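Local coordinates for hypothetical protein XCC3642 (Xanthomonas campestris pv. campestris, PDB 2E12) that is of unknown function but adopts a novel variant of the Sm-like motif, a fold found in many RNA-binding proteins, at residues A[53-56]-A[57-61]. Numbering follows the deposited sequence.
Sequences TYRD and EQERE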
ATOM      1  N   THR A  53     -15.452   6.062  -0.592  1.00  6.58           N
ATOM      2  CA  THR A  53     -16.352   5.452   0.390  1.00  6.58           C
ATOM      3  C   THR A  53     -17.697   5.087  -0.255  1.00  6.58           C
ATOM      4  O   THR A  53     -18.307   5.896  -0.964  1.00  6.58           O
ATOM      5  CB  THR A  53     -16.632   6.414   1.558  1.00  6.58           C
ATOM      6  OG1 THR A  53     -15.397   6.796   2.178  1.00 17.56           O
ATOM      7  CG2 THR A  53     -17.534   5.745   2.584  1.00 17.56           C
ATOM      8  N   TYR A  54     -18.171   3.877   0.017  1.00  6.58           N
ATOM      9  CA  TYR A  54     -19.449   3.404  -0.537  1.00  6.58           C
ATOM     10  C   TYR A  54     -20.225   2.662   0.546  1.00  6.58           C
ATOM     11  O   TYR A  54     -19.734   2.507   1.659  1.00  6.58           O
ATOM     12  CB  TYR A  54     -19.201   2.430  -1.696  1.00  6.58           C
ATOM     13  CG  TYR A  54     -18.484   3.009  -2.901  1.00 17.56           C
ATOM     14  CD1 TYR A  54     -19.176   3.739  -3.865  1.00 28.54           C
ATOM     15  CD2 TYR A  54     -17.118   2.796  -3.092  1.00 28.54           C
ATOM     16  CE1 TYR A  54     -18.527   4.237  -4.992  1.00 39.52           C
ATOM     17  CE2 TYR A  54     -16.462   3.290  -4.210  1.00 39.52           C
ATOM     18  CZ  TYR A  54     -17.171   4.009  -5.157  1.00 50.50           C
ATOM     19  OH  TYR A  54     -16.524   4.492  -6.270  1.00 61.48           O
ATOM     20  N   ARG A  55     -21.435   2.222   0.203  1.00  2.75           N
ATOM     21  CA  ARG A  55     -22.303   1.434   1.089  1.00  2.75           C
ATOM     22  C   ARG A  55     -22.647   0.128   0.383  1.00  2.75           C
ATOM     23  O   ARG A  55     -22.873   0.113  -0.837  1.00  2.75           O
ATOM     24  CB  ARG A  55     -23.657   2.106   1.368  1.00  2.75           C
ATOM     25  CG  ARG A  55     -23.680   3.236   2.352  1.00  2.75           C
ATOM     26  CD  ARG A  55     -25.137   3.486   2.741  1.00  2.75           C
ATOM     27  NE  ARG A  55     -25.338   4.746   3.445  1.00  2.75           N
ATOM     28  CZ  ARG A  55     -26.526   5.233   3.777  1.00  2.75           C
ATOM     29  NH1 ARG A  55     -27.630   4.559   3.480  1.00  2.75           N
ATOM     30  NH2 ARG A  55     -26.616   6.417   4.369  1.00  2.75           N
ATOM     31  N   ASP A  56     -22.708  -0.962   1.141  1.00  2.75           N
ATOM     32  CA  ASP A  56     -23.117  -2.229   0.551  1.00  2.75           C
ATOM     33  C   ASP A  56     -24.619  -2.382   0.824  1.00  2.75           C
ATOM     34  O   ASP A  56     -25.248  -1.492   1.408  1.00  2.75           O
ATOM     35  CB  ASP A  56     -22.335  -3.418   1.130  1.00  2.75           C
ATOM     36  CG  ASP A  56     -22.356  -3.471   2.653  1.00  2.75           C
ATOM     37  OD1 ASP A  56     -23.334  -3.023   3.286  1.00  2.75           O
ATOM     38  OD2 ASP A  56     -21.382  -4.003   3.224  1.00  2.75           O
ATOM     39  N   GLU A  57     -25.191  -3.503   0.402  1.00  2.75           N
ATOM     40  CA  GLU A  57     -26.610  -3.738   0.586  1.00  2.75           C
ATOM     41  C   GLU A  57     -27.088  -3.722   2.034  1.00  2.75           C
ATOM     42  O   GLU A  57     -28.223  -3.324   2.297  1.00  2.75           O
ATOM     43  CB  GLU A  57     -27.011  -5.060  -0.056  1.00  2.75           C
ATOM     44  CG  GLU A  57     -28.509  -5.239  -0.095  1.00  2.75           C
ATOM     45  CD  GLU A  57     -28.920  -6.559  -0.663  1.00  2.75           C
ATOM     46  OE1 GLU A  57     -28.327  -6.974  -1.685  1.00  2.75           O
ATOM     47  OE2 GLU A  57     -29.855  -7.178  -0.096  1.00  2.75           O
ATOM     48  N   GLN A  58     -26.248  -4.188   2.960  1.00  2.75           N
ATOM     49  CA  GLN A  58     -26.589  -4.216   4.385  1.00  2.75           C
ATOM     50  C   GLN A  58     -26.427  -2.822   4.982  1.00  2.75           C
ATOM     51  O   GLN A  58     -26.625  -2.625   6.175  1.00  2.75           O
ATOM     52  CB  GLN A  58     -25.683  -5.212   5.132  1.00  2.75           C
ATOM     53  CG  GLN A  58     -26.143  -6.667   5.053  1.00  2.75           C
ATOM     54  CD  GLN A  58     -25.076  -7.669   5.501  1.00  2.75           C
ATOM     55  OE1 GLN A  58     -24.433  -7.499   6.549  1.00  2.75           O
ATOM     56  NE2 GLN A  58     -24.896  -8.726   4.714  1.00  2.75           N
ATOM     57  N   GLU A  59     -26.055  -1.868   4.128  1.00  2.75           N
ATOM     58  CA  GLU A  59     -25.853  -0.467   4.490  1.00  2.75           C
ATOM     59  C   GLU A  59     -24.582  -0.133   5.292  1.00  2.75           C
ATOM     60  O   GLU A  59     -24.557   0.864   6.002  1.00  2.75           O
ATOM     61  CB  GLU A  59     -27.076   0.070   5.243  1.00  2.75           C
ATOM     62  CG  GLU A  59     -28.416  -0.145   4.545  1.00  2.75           C
ATOM     63  CD  GLU A  59     -28.570   0.665   3.269  1.00  2.75           C
ATOM     64  OE1 GLU A  59     -27.912   1.710   3.137  1.00  2.75           O
ATOM     65  OE2 GLU A  59     -29.371   0.265   2.400  1.00  2.75           O
ATOM     66  N   ARG A  60     -23.540  -0.955   5.165  1.00  2.75           N
ATOM     67  CA  ARG A  60     -22.262  -0.735   5.849  1.00  2.75           C
ATOM     68  C   ARG A  60     -21.311   0.074   4.934  1.00  2.75           C
ATOM     69  O   ARG A  60     -21.241  -0.184   3.731  1.00  2.75           O
ATOM     70  CB  ARG A  60     -21.605  -2.086   6.209  1.00  2.75           C
ATOM     71  CG  ARG A  60     -22.529  -3.113   6.897  1.00  2.75           C
ATOM     72  CD  ARG A  60     -21.807  -4.470   7.052  1.00  2.75           C
ATOM     73  NE  ARG A  60     -22.582  -5.504   7.754  1.00  2.75           N
ATOM     74  CZ  ARG A  60     -22.899  -5.461   9.044  1.00  2.75           C
ATOM     75  NH1 ARG A  60     -22.512  -4.436   9.796  1.00  2.75           N
ATOM     76  NH2 ARG A  60     -23.623  -6.434   9.581  1.00  2.75           N
ATOM     77  N   GLU A  61     -20.583   1.036   5.502  1.00  2.75           N
ATOM     78  CA  GLU A  61     -19.650   1.884   4.737  1.00  2.75           C
ATOM     79  C   GLU A  61     -18.196   1.384   4.728  1.00  2.75           C
ATOM     80  O   GLU A  61     -17.692   0.884   5.739  1.00  2.75           O
ATOM     81  CB  GLU A  61     -19.672   3.311   5.283  1.00  2.75           C
ATOM     82  CG  GLU A  61     -21.000   4.004   5.129  1.00  2.75           C
ATOM     83  CD  GLU A  61     -20.901   5.505   5.349  1.00  2.75           C
ATOM     84  OE1 GLU A  61     -21.719   6.223   4.741  1.00  2.75           O
ATOM     85  OE2 GLU A  61     -20.018   5.965   6.116  1.00  2.75           O
TER
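The side chain of Arg55 reaches across the end of a beta-hairpin to Glu59. Arg55 CB lies 4.1 Å from the backbone O of Arg60. Arg55 CG then packs on CG of Glu61 at 3.9 Å; the two residues form an antiparallel non-hydrogen-bonded pair with their side chains on the same face. Arg55 CD meets Glu59 OE1. Arg55 NE has Glu61 OE1 4.1 Å away, beyond salt-bridge range. At the tip, Arg55 NH1 makes a salt bridge to Glu59 OE1 at 2.9 Å. The oxygen is met nearly along its C-O axis, with the guanidinium and carboxylate planes 84° apart. The Glu59 chain bends at chi2 (-68°), which turns its carboxylate back to Arg55. Tyr4 OH also hydrogen-bonds Glu59 OE1. These residues close the hairpin between strands 44-55 and 61-70, part of this protein's variant Sm-like motif. A type I turn runs from Asp56 to Glu59, closed by Glu59 N to Asp56 O at 2.9 Å. Asp56 N donates to Arg60 O at 3.1 Å. The Asp56 side chain folds back over the turn: its CG sits between backbone N and carbonyl carbon (chi1 52°), and Asp56 OD1 accepts Arg60 N at 2.8 Å, from above the carboxylate plane. The Arg60 chain leads away from Asp56, and Arg60 NE donates to Gln58 OE1 at 3.0 Å.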